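DUF3845 domain-containing protein (Bacteroides thetaiotaomicron VPI-5482, PDB 3GF6) is a bacterial lipoprotein of unknown function, built as an all-beta domain in which two antiparallel sheets pack face to face. Local coordinates at residues Y112-R117 / A136-L141; L188-F193 / S213-Y218; I194-Q199 / N203-R208. One frame throughout, in Å; residues are numbered along the deposited sequence.

Contact 1 of 3, residues Y112-R117 / A136-L141; sequences YAVKLR and AQLASL. With EDO (1,2-ethanediol), chain G; EDO (1,2-ethanediol), chain C.
V114 is the first residue of strand 112-117 to reach across, its CG1 meeting CD2 of L138 tip to tip at 3.8 Å. Both side chains start the same way: V114 CG1 stands anti to its own amide nitrogen (chi1 170°), as does CG of L138 (chi1 -175°), and the two extend straight into the space between the sheets. K115 turns its chain to the other face, where NZ forms a salt bridge with D179. L116 points inward again and brings CD2 to 4.3 Å from the same L138 CD2, a looser touch, so one leucine methyl serves two neighbours on the facing strand. The carbonyl O of L116 accepts a hydrogen bond from O1 of an ethanediol (chain G), 2.9 Å away. R117, outward-facing, stretches from CG to NE and holds D175 in a salt bridge; its NH1 donates in the guanidinium plane to O1 of a second ethanediol (chain C), 3.1 Å away. L188 and F190 of strand 187-198 also pack on L138. The contact between the strands is wholly apolar and should therefore rest on dispersion and exclusion of water, with charge confined to the outer face of strand 112-117.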
loop_
_atom_site.group_PDB
_atom_site.type_symbol
_atom_site.label_atom_id
_atom_site.label_comp_id
_atom_site.label_asym_id
_atom_site.label_seq_id
_atom_site.Cartn_x
_atom_site.Cartn_y
_atom_site.Cartn_z
ATOM N N TYR A 112 13.233 13.262 -5.308
ATOM C CA TYR A 112 12.631 12.898 -4.044
ATOM C C TYR A 112 13.293 11.697 -3.388
ATOM O O TYR A 112 13.775 10.788 -4.071
ATOM C CB TYR A 112 11.149 12.581 -4.242
ATOM C CG TYR A 112 10.262 13.736 -4.612
ATOM C CD1 TYR A 112 9.833 14.634 -3.646
ATOM C CD2 TYR A 112 9.847 13.938 -5.942
ATOM C CE1 TYR A 112 8.973 15.706 -3.970
ATOM C CE2 TYR A 112 8.987 14.974 -6.292
ATOM C CZ TYR A 112 8.557 15.878 -5.287
ATOM O OH TYR A 112 7.724 16.926 -5.588
ATOM N N ALA A 113 13.274 11.686 -2.046
ATOM C CA ALA A 113 13.712 10.535 -1.265
ATOM C C ALA A 113 12.592 10.171 -0.321
ATOM O O ALA A 113 11.897 11.056 0.188
ATOM C CB ALA A 113 15.000 10.863 -0.474
ATOM N N VAL A 114 12.410 8.872 -0.086
ATOM C CA VAL A 114 11.359 8.351 0.770
ATOM C C VAL A 114 11.978 7.490 1.866
ATOM O O VAL A 114 12.858 6.672 1.606
ATOM C CB VAL A 114 10.311 7.497 -0.052
ATOM C CG1 VAL A 114 9.344 6.730 0.845
ATOM C CG2 VAL A 114 9.509 8.409 -0.996
ATOM N N LYS A 115 11.468 7.653 3.085
ATOM C CA LYS A 115 11.789 6.768 4.204
ATOM C C LYS A 115 10.475 6.342 4.789
ATOM O O LYS A 115 9.625 7.208 5.113
ATOM C CB LYS A 115 12.599 7.511 5.282
ATOM C CG LYS A 115 13.933 8.113 4.729
ATOM C CD LYS A 115 14.707 8.853 5.791
ATOM C CE LYS A 115 16.063 9.334 5.283
ATOM N NZ LYS A 115 17.018 8.228 5.098
ATOM N N LEU A 116 10.271 5.032 4.866
ATOM C CA LEU A 116 9.031 4.532 5.417
ATOM C C LEU A 116 9.214 3.254 6.183
ATOM O O LEU A 116 10.195 2.520 5.990
ATOM C CB LEU A 116 7.955 4.374 4.326
ATOM C CG LEU A 116 8.121 3.312 3.226
ATOM C CD1 LEU A 116 7.753 1.900 3.732
ATOM C CD2 LEU A 116 7.274 3.673 2.004
ATOM N N ARG A 117 8.279 3.000 7.087
ATOM C CA ARG A 117 8.141 1.688 7.728
ATOM C C ARG A 117 6.661 1.339 7.698
ATOM O O ARG A 117 5.837 2.181 7.995
ATOM C CB ARG A 117 8.672 1.683 9.162
ATOM C CG ARG A 117 8.597 0.316 9.849
ATOM C CD ARG A 117 9.396 0.382 11.166
ATOM N NE ARG A 117 9.367 -0.874 11.898
ATOM C CZ ARG A 117 9.809 -0.999 13.143
ATOM N NH1 ARG A 117 10.304 0.061 13.777
ATOM N NH2 ARG A 117 9.740 -2.172 13.755
ATOM N N ALA A 136 2.605 -4.874 -0.904
ATOM C CA ALA A 136 2.750 -3.434 -0.639
ATOM C C ALA A 136 3.530 -2.812 -1.782
ATOM O O ALA A 136 4.500 -3.403 -2.284
ATOM C CB ALA A 136 3.432 -3.152 0.733
ATOM N N GLN A 137 3.072 -1.655 -2.240
ATOM C CA GLN A 137 3.722 -1.002 -3.356
ATOM C C GLN A 137 3.789 0.511 -3.254
ATOM O O GLN A 137 2.801 1.178 -2.958
ATOM C CB GLN A 137 3.013 -1.390 -4.650
ATOM C CG GLN A 137 3.659 -0.863 -5.885
ATOM C CD GLN A 137 3.282 -1.686 -7.082
ATOM O OE1 GLN A 137 3.931 -2.679 -7.361
ATOM N NE2 GLN A 137 2.220 -1.284 -7.798
ATOM N N LEU A 138 5.003 1.011 -3.483
ATOM C CA LEU A 138 5.277 2.445 -3.648
ATOM C C LEU A 138 5.668 2.618 -5.107
ATOM O O LEU A 138 6.563 1.940 -5.578
ATOM C CB LEU A 138 6.431 2.855 -2.765
ATOM C CG LEU A 138 6.798 4.310 -2.700
ATOM C CD1 LEU A 138 5.630 5.021 -1.922
ATOM C CD2 LEU A 138 8.236 4.499 -2.057
ATOM N N ALA A 139 5.001 3.542 -5.794
ATOM C CA ALA A 139 5.084 3.686 -7.241
ATOM C C ALA A 139 4.598 5.056 -7.692
ATOM O O ALA A 139 3.819 5.710 -6.993
ATOM C CB ALA A 139 4.255 2.585 -7.932
ATOM N N SER A 140 5.038 5.471 -8.871
ATOM C CA SER A 140 4.518 6.690 -9.511
ATOM C C SER A 140 3.305 6.421 -10.427
ATOM O O SER A 140 2.860 7.326 -11.079
ATOM C CB SER A 140 5.642 7.407 -10.249
ATOM O OG SER A 140 5.996 6.650 -11.385
ATOM N N LEU A 141 2.833 5.161 -10.503
ATOM C CA LEU A 141 1.595 4.757 -11.184
ATOM C C LEU A 141 0.754 3.929 -10.215
ATOM O O LEU A 141 1.307 3.351 -9.277
ATOM C CB LEU A 141 1.907 3.910 -12.414
ATOM C CG LEU A 141 2.732 4.635 -13.487
ATOM C CD1 LEU A 141 3.129 3.653 -14.580
ATOM C CD2 LEU A 141 1.934 5.844 -14.058
HETATM C C1 EDO G . 13.212 3.565 6.523
HETATM O O1 EDO G . 12.506 2.964 7.615
HETATM C C2 EDO G . 14.706 3.403 6.812
HETATM O O2 EDO G . 15.264 4.659 7.197
HETATM C C1 EDO C . 12.372 2.401 13.157
HETATM O O1 EDO C . 11.083 2.906 12.926
HETATM C C2 EDO C . 13.292 3.573 13.086
HETATM O O2 EDO C . 13.101 4.174 14.343
#

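Contact 2 of 3, residues L188-F193 / S213-Y218; sequences LYFNLF and SYFELY. With EDO (1,2-ethanediol), chain G.
L188 and F215 approach from opposite sheets and make the tighter part of this contact. CD2 of L188 comes to 3.9 Å from CZ of F215, in the plane of the ring and at its edge, so the methyl abuts the far end of the phenyl group instead of lying over it. F215 CG is anti to the main-chain nitrogen (chi1 175°), which sends the ring straight across the gap. The same L188 CD2 lies 4.2 Å from L217 CD1, while F190 adds an oblique ring-to-ring approach, its CD2 4.3 Å from F215 CD1. The strands run nearly antiparallel, at 165°, with axes 11.3 Å apart. That spacing is of strands stacked in the two layers of a beta sandwich, consistent with the C1q/TNF clan to which the family belongs.

The other face of strand 214-218 is looser and more polar. Y214, E216 and Y218 turn that way and are partly exposed. Y218 OH donates to E216 OE1 at 2.8 Å, arriving from well above the carboxylate plane. Y214 takes the crowded position between its backbone N and carbonyl carbon (chi1 76°), packs on F35 and R117, and places OH 2.8 Å from O1 of the ethanediol of chain G, close enough for a hydrogen bond, though which acceptor takes the proton is not settled; D179 holds the same ethanediol. A leucine in place of Y214 would probably take away the hydroxyl beside that O1 and lose the ring's packing against R117 and F35. Strand 214-218 is thus amphipathic: its inner face offers only hydrocarbon to the opposing sheet, which implies packing by shape and exclusion of water, whereas its outer face mixes packing with directional polar bonds, near which an ethanediol, probably from the crystallisation liquor, has settled.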
loop_
_atom_site.group_PDB
_atom_site.type_symbol
_atom_site.label_atom_id
_atom_site.label_comp_id
_atom_site.label_asym_id
_atom_site.label_seq_id
_atom_site.Cartn_x
_atom_site.Cartn_y
_atom_site.Cartn_z
ATOM N N LEU A 188 2.691 10.145 -6.362
ATOM C CA LEU A 188 3.243 9.010 -5.618
ATOM C C LEU A 188 2.106 8.224 -4.943
ATOM O O LEU A 188 1.273 8.801 -4.201
ATOM C CB LEU A 188 4.230 9.523 -4.565
ATOM C CG LEU A 188 5.090 8.496 -3.821
ATOM C CD1 LEU A 188 6.077 7.828 -4.775
ATOM C CD2 LEU A 188 5.831 9.197 -2.634
ATOM N N TYR A 189 2.131 6.910 -5.152
ATOM C CA TYR A 189 1.111 5.990 -4.634
ATOM C C TYR A 189 1.733 5.040 -3.615
ATOM O O TYR A 189 2.843 4.553 -3.841
ATOM C CB TYR A 189 0.471 5.184 -5.766
ATOM C CG TYR A 189 -0.162 6.069 -6.840
ATOM C CD1 TYR A 189 0.589 6.568 -7.910
ATOM C CD2 TYR A 189 -1.491 6.436 -6.755
ATOM C CE1 TYR A 189 0.022 7.394 -8.874
ATOM C CE2 TYR A 189 -2.080 7.273 -7.751
ATOM C CZ TYR A 189 -1.312 7.758 -8.780
ATOM O OH TYR A 189 -1.881 8.567 -9.752
ATOM N N PHE A 190 1.010 4.796 -2.523
ATOM C CA PHE A 190 1.432 3.813 -1.476
ATOM C C PHE A 190 0.215 3.045 -1.029
ATOM O O PHE A 190 -0.719 3.619 -0.468
ATOM C CB PHE A 190 2.170 4.525 -0.348
ATOM C CG PHE A 190 2.780 3.626 0.685
ATOM C CD1 PHE A 190 3.491 2.464 0.336
ATOM C CD2 PHE A 190 2.713 3.993 2.036
ATOM C CE1 PHE A 190 4.069 1.643 1.337
ATOM C CE2 PHE A 190 3.268 3.182 3.019
ATOM C CZ PHE A 190 3.938 2.008 2.666
ATOM N N ASN A 191 0.189 1.755 -1.393
ATOM C CA ASN A 191 -0.989 0.918 -1.228
ATOM C C ASN A 191 -0.641 -0.528 -0.930
ATOM O O ASN A 191 0.486 -0.969 -1.166
ATOM C CB ASN A 191 -1.877 0.893 -2.485
ATOM C CG ASN A 191 -2.364 2.257 -2.900
ATOM O OD1 ASN A 191 -3.504 2.692 -2.567
ATOM N ND2 ASN A 191 -1.526 2.953 -3.648
ATOM N N LEU A 192 -1.624 -1.242 -0.394
ATOM C CA LEU A 192 -1.661 -2.700 -0.436
ATOM C C LEU A 192 -2.675 -3.136 -1.495
ATOM O O LEU A 192 -3.771 -2.552 -1.618
ATOM C CB LEU A 192 -2.076 -3.326 0.891
ATOM C CG LEU A 192 -1.208 -3.074 2.121
ATOM C CD1 LEU A 192 -1.810 -3.794 3.357
ATOM C CD2 LEU A 192 0.188 -3.547 1.894
ATOM N N PHE A 193 -2.314 -4.154 -2.255
ATOM C CA PHE A 193 -3.207 -4.812 -3.204
ATOM C C PHE A 193 -3.409 -6.264 -2.752
ATOM O O PHE A 193 -2.411 -6.953 -2.448
ATOM C CB PHE A 193 -2.610 -4.711 -4.630
ATOM C CG PHE A 193 -2.586 -3.303 -5.163
ATOM C CD1 PHE A 193 -3.714 -2.723 -5.707
ATOM C CD2 PHE A 193 -1.432 -2.577 -5.168
ATOM C CE1 PHE A 193 -3.712 -1.432 -6.130
ATOM C CE2 PHE A 193 -1.410 -1.284 -5.626
ATOM C CZ PHE A 193 -2.547 -0.719 -6.171
ATOM N N SER A 213 4.679 2.343 12.294
ATOM C CA SER A 213 4.553 2.690 10.896
ATOM C C SER A 213 4.671 4.202 10.731
ATOM O O SER A 213 4.153 4.971 11.543
ATOM C CB SER A 213 3.242 2.184 10.316
ATOM O OG SER A 213 3.084 0.782 10.465
ATOM N N TYR A 214 5.390 4.611 9.691
ATOM C CA TYR A 214 5.556 6.026 9.348
ATOM C C TYR A 214 5.927 6.183 7.884
ATOM O O TYR A 214 6.383 5.238 7.235
ATOM C CB TYR A 214 6.643 6.704 10.206
ATOM C CG TYR A 214 8.056 6.370 9.824
ATOM C CD1 TYR A 214 8.739 7.142 8.886
ATOM C CD2 TYR A 214 8.703 5.282 10.390
ATOM C CE1 TYR A 214 10.044 6.842 8.509
ATOM C CE2 TYR A 214 10.009 4.965 10.057
ATOM C CZ TYR A 214 10.670 5.740 9.093
ATOM O OH TYR A 214 11.952 5.464 8.782
ATOM N N PHE A 215 5.781 7.405 7.402
ATOM C CA PHE A 215 6.077 7.738 6.025
ATOM C C PHE A 215 6.669 9.117 5.988
ATOM O O PHE A 215 6.086 10.028 6.543
ATOM C CB PHE A 215 4.776 7.722 5.214
ATOM C CG PHE A 215 4.955 8.163 3.808
ATOM C CD1 PHE A 215 5.346 7.248 2.839
ATOM C CD2 PHE A 215 4.844 9.503 3.456
ATOM C CE1 PHE A 215 5.556 7.671 1.525
ATOM C CE2 PHE A 215 5.077 9.930 2.159
ATOM C CZ PHE A 215 5.421 9.021 1.195
ATOM N N GLU A 216 7.812 9.280 5.305
ATOM C CA GLU A 216 8.489 10.567 5.120
ATOM C C GLU A 216 8.874 10.752 3.674
ATOM O O GLU A 216 9.330 9.802 3.035
ATOM C CB GLU A 216 9.771 10.678 5.941
ATOM C CG GLU A 216 9.525 10.588 7.410
ATOM C CD GLU A 216 10.790 10.611 8.254
ATOM O OE1 GLU A 216 11.908 10.572 7.723
ATOM O OE2 GLU A 216 10.641 10.681 9.482
ATOM N N LEU A 217 8.728 11.983 3.194
ATOM C CA LEU A 217 9.089 12.369 1.836
ATOM C C LEU A 217 9.943 13.654 1.871
ATOM O O LEU A 217 9.533 14.668 2.448
ATOM C CB LEU A 217 7.845 12.619 0.987
ATOM C CG LEU A 217 8.066 13.004 -0.482
ATOM C CD1 LEU A 217 8.809 11.908 -1.284
ATOM C CD2 LEU A 217 6.697 13.310 -1.139
ATOM N N TYR A 218 11.111 13.576 1.252
ATOM C CA TYR A 218 12.042 14.677 1.137
ATOM C C TYR A 218 12.171 15.131 -0.309
ATOM O O TYR A 218 12.198 14.301 -1.221
ATOM C CB TYR A 218 13.437 14.251 1.640
ATOM C CG TYR A 218 13.437 13.875 3.094
ATOM C CD1 TYR A 218 13.098 12.582 3.507
ATOM C CD2 TYR A 218 13.711 14.839 4.077
ATOM C CE1 TYR A 218 13.061 12.250 4.870
ATOM C CE2 TYR A 218 13.679 14.509 5.425
ATOM C CZ TYR A 218 13.350 13.220 5.807
ATOM O OH TYR A 218 13.330 12.897 7.131
HETATM C C1 EDO G . 13.212 3.565 6.523
HETATM O O1 EDO G . 12.506 2.964 7.615
HETATM C C2 EDO G . 14.706 3.403 6.812
HETATM O O2 EDO G . 15.264 4.659 7.197
#

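Contact 3 of 3, residues I194-Q199 / N203-R208; sequences INLAGQ and NRVRLR. With EDO (1,2-ethanediol), chain F.
L196, with the largest share of surface buried here, pushes CD1 against CG2 of V205 at 4.0 Å, the two side chains meeting tip to tip. CG of L196 lies anti to its carbonyl carbon (chi1 -45°), and V205 CG2 takes the corresponding place on its own residue, so each presents a methyl to the other. The same L196 CD1 sits 4.4 Å from OD1 of N203, a distant touch beside the main apolar one. F59 packs on both L196 and V205, while V124 and W129 cover L196 and N203.

N203 is buried with a polar end, and that end is provided for: OD1 accepts from the backbone N of S125. It also lies 3.2 Å from the carbonyl O of R204, a pair of acceptors that do not bond to one another; the hydroxyl of S125 bonds that second oxygen, so one serine answers both.

Strands 187-198 and 203-219 are consecutive in the chain and joined by a short turn, yet they belong to different sheets. This makes a beta-arch, not a hairpin: the strands face each other through side chains, and even the nearest CA atoms, those of L196 and N203, are 9.2 Å apart.

Away from the arch interior, strand 203-208 carries arginines on its outer side. R204 forms a salt bridge with D43. R208 bends at chi3 (62°), bringing its guanidinium back so that NH1 donates to O2 of an ethanediol (chain F) at 2.8 Å with an N-H...O angle of 159°. D210 and E121 take NE and NH2 of R208 in salt bridges, and C1 of the same ethanediol lies over one face of the R206 guanidinium, 3.5 Å from NH1.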
loop_
_atom_site.group_PDB
_atom_site.type_symbol
_atom_site.label_atom_id
_atom_site.label_comp_id
_atom_site.label_asym_id
_atom_site.label_seq_id
_atom_site.Cartn_x
_atom_site.Cartn_y
_atom_site.Cartn_z
ATOM N N ILE A 194 -4.677 -6.663 -2.602
ATOM C CA ILE A 194 -5.055 -7.938 -1.989
ATOM C C ILE A 194 -6.090 -8.678 -2.826
ATOM O O ILE A 194 -6.956 -8.063 -3.451
ATOM C CB ILE A 194 -5.608 -7.723 -0.532
ATOM C CG1 ILE A 194 -4.519 -7.185 0.369
ATOM C CG2 ILE A 194 -6.168 -9.073 0.078
ATOM C CD1 ILE A 194 -5.086 -6.424 1.597
ATOM N N ASN A 195 -6.032 -10.011 -2.828
ATOM C CA ASN A 195 -7.152 -10.803 -3.296
ATOM C C ASN A 195 -7.360 -11.959 -2.320
ATOM O O ASN A 195 -6.408 -12.583 -1.917
ATOM C CB ASN A 195 -6.941 -11.389 -4.695
ATOM C CG ASN A 195 -8.182 -12.131 -5.196
ATOM O OD1 ASN A 195 -9.294 -11.587 -5.147
ATOM N ND2 ASN A 195 -8.013 -13.402 -5.613
ATOM N N LEU A 196 -8.589 -12.179 -1.905
ATOM C CA LEU A 196 -8.915 -13.380 -1.106
ATOM C C LEU A 196 -9.714 -14.371 -1.932
ATOM O O LEU A 196 -10.563 -13.993 -2.729
ATOM C CB LEU A 196 -9.755 -13.021 0.120
ATOM C CG LEU A 196 -9.331 -11.807 0.950
ATOM C CD1 LEU A 196 -10.363 -11.498 2.080
ATOM C CD2 LEU A 196 -7.929 -11.985 1.524
ATOM N N ALA A 197 -9.433 -15.654 -1.716
ATOM C CA ALA A 197 -10.185 -16.762 -2.309
ATOM C C ALA A 197 -10.838 -17.519 -1.172
ATOM O O ALA A 197 -10.249 -17.692 -0.108
ATOM C CB ALA A 197 -9.235 -17.666 -3.152
ATOM N N GLY A 198 -12.094 -17.934 -1.358
ATOM C CA GLY A 198 -12.852 -18.544 -0.277
ATOM C C GLY A 198 -14.155 -19.178 -0.738
ATOM O O GLY A 198 -14.360 -19.436 -1.927
ATOM N N GLN A 199 -15.022 -19.444 0.224
ATOM C CA GLN A 199 -16.256 -20.195 -0.053
ATOM C C GLN A 199 -17.527 -19.355 0.080
ATOM O O GLN A 199 -18.612 -19.836 -0.234
ATOM C CB GLN A 199 -16.380 -21.401 0.889
ATOM C CG GLN A 199 -15.137 -22.279 1.012
ATOM C CD GLN A 199 -14.487 -22.572 -0.313
ATOM O OE1 GLN A 199 -13.290 -22.301 -0.505
ATOM N NE2 GLN A 199 -15.262 -23.096 -1.249
ATOM N N ASN A 203 -16.463 -11.047 3.609
ATOM C CA ASN A 203 -15.629 -11.321 4.766
ATOM C C ASN A 203 -15.346 -10.070 5.560
ATOM O O ASN A 203 -15.162 -8.994 5.000
ATOM C CB ASN A 203 -14.296 -11.946 4.395
ATOM C CG ASN A 203 -13.586 -12.524 5.627
ATOM O OD1 ASN A 203 -12.452 -12.114 5.939
ATOM N ND2 ASN A 203 -14.293 -13.420 6.378
ATOM N N ARG A 204 -15.246 -10.239 6.870
ATOM C CA ARG A 204 -14.865 -9.143 7.725
ATOM C C ARG A 204 -13.359 -9.082 7.710
ATOM O O ARG A 204 -12.703 -9.955 8.257
ATOM C CB ARG A 204 -15.363 -9.409 9.127
ATOM C CG ARG A 204 -15.016 -8.328 10.115
ATOM C CD ARG A 204 -15.094 -8.834 11.498
ATOM N NE ARG A 204 -14.705 -7.813 12.458
ATOM C CZ ARG A 204 -14.741 -8.009 13.773
ATOM N NH1 ARG A 204 -15.187 -9.162 14.284
ATOM N NH2 ARG A 204 -14.357 -7.049 14.586
ATOM N N VAL A 205 -12.800 -8.047 7.095
ATOM C CA VAL A 205 -11.357 -7.931 6.942
ATOM C C VAL A 205 -10.780 -6.946 7.974
ATOM O O VAL A 205 -11.304 -5.812 8.157
ATOM C CB VAL A 205 -10.974 -7.435 5.518
ATOM C CG1 VAL A 205 -9.458 -7.248 5.374
ATOM C CG2 VAL A 205 -11.503 -8.433 4.440
ATOM N N ARG A 206 -9.710 -7.351 8.641
ATOM C CA ARG A 206 -9.034 -6.465 9.594
ATOM C C ARG A 206 -7.613 -6.202 9.163
ATOM O O ARG A 206 -6.941 -7.101 8.654
ATOM C CB ARG A 206 -9.096 -7.058 11.007
ATOM C CG ARG A 206 -10.444 -6.811 11.665
ATOM C CD ARG A 206 -10.516 -7.265 13.067
ATOM N NE ARG A 206 -10.277 -8.684 13.167
ATOM C CZ ARG A 206 -9.981 -9.327 14.293
ATOM N NH1 ARG A 206 -9.886 -8.687 15.460
ATOM N NH2 ARG A 206 -9.764 -10.635 14.241
ATOM N N LEU A 207 -7.171 -4.949 9.295
ATOM C CA LEU A 207 -5.809 -4.590 9.003
ATOM C C LEU A 207 -5.337 -3.768 10.191
ATOM O O LEU A 207 -5.777 -2.611 10.357
ATOM C CB LEU A 207 -5.659 -3.789 7.692
ATOM C CG LEU A 207 -4.215 -3.413 7.288
ATOM C CD1 LEU A 207 -3.475 -4.727 6.891
ATOM C CD2 LEU A 207 -4.141 -2.394 6.171
ATOM N N ARG A 208 -4.446 -4.349 10.989
ATOM C CA ARG A 208 -3.743 -3.581 12.049
ATOM C C ARG A 208 -2.544 -2.845 11.490
ATOM O O ARG A 208 -1.711 -3.430 10.795
ATOM C CB ARG A 208 -3.326 -4.466 13.205
ATOM C CG ARG A 208 -2.712 -3.662 14.362
ATOM C CD ARG A 208 -2.300 -4.521 15.522
ATOM N NE ARG A 208 -1.267 -5.487 15.189
ATOM C CZ ARG A 208 -1.447 -6.802 15.020
ATOM N NH1 ARG A 208 -2.652 -7.363 15.125
ATOM N NH2 ARG A 208 -0.398 -7.568 14.734
HETATM C C1 EDO F . -6.408 -8.503 15.828
HETATM O O1 EDO F . -5.097 -9.084 15.962
HETATM C C2 EDO F . -6.278 -7.134 15.174
HETATM O O2 EDO F . -5.232 -6.365 15.798
#

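All three contacts are buried and join the two facing sheets through apolar side chains. Contacts 1 and 2 form one continuous core, their centres 5 Å apart: strands 112-123 and 203-219 are neighbours in one sheet, 129-139 and 187-198 in the other, and K115 O to E216 N and A139 O to Y189 N are probable hydrogen bonds within the layers. Contact 3 uses the same two strands as contact 2 but lies about 22 Å from it, centre to centre, nearer the end of the sandwich, with L192 and L207 packing between them. Contact 2 alone brings aromatic rings together; only contact 3 has a buried amide, N203, among the residues that touch.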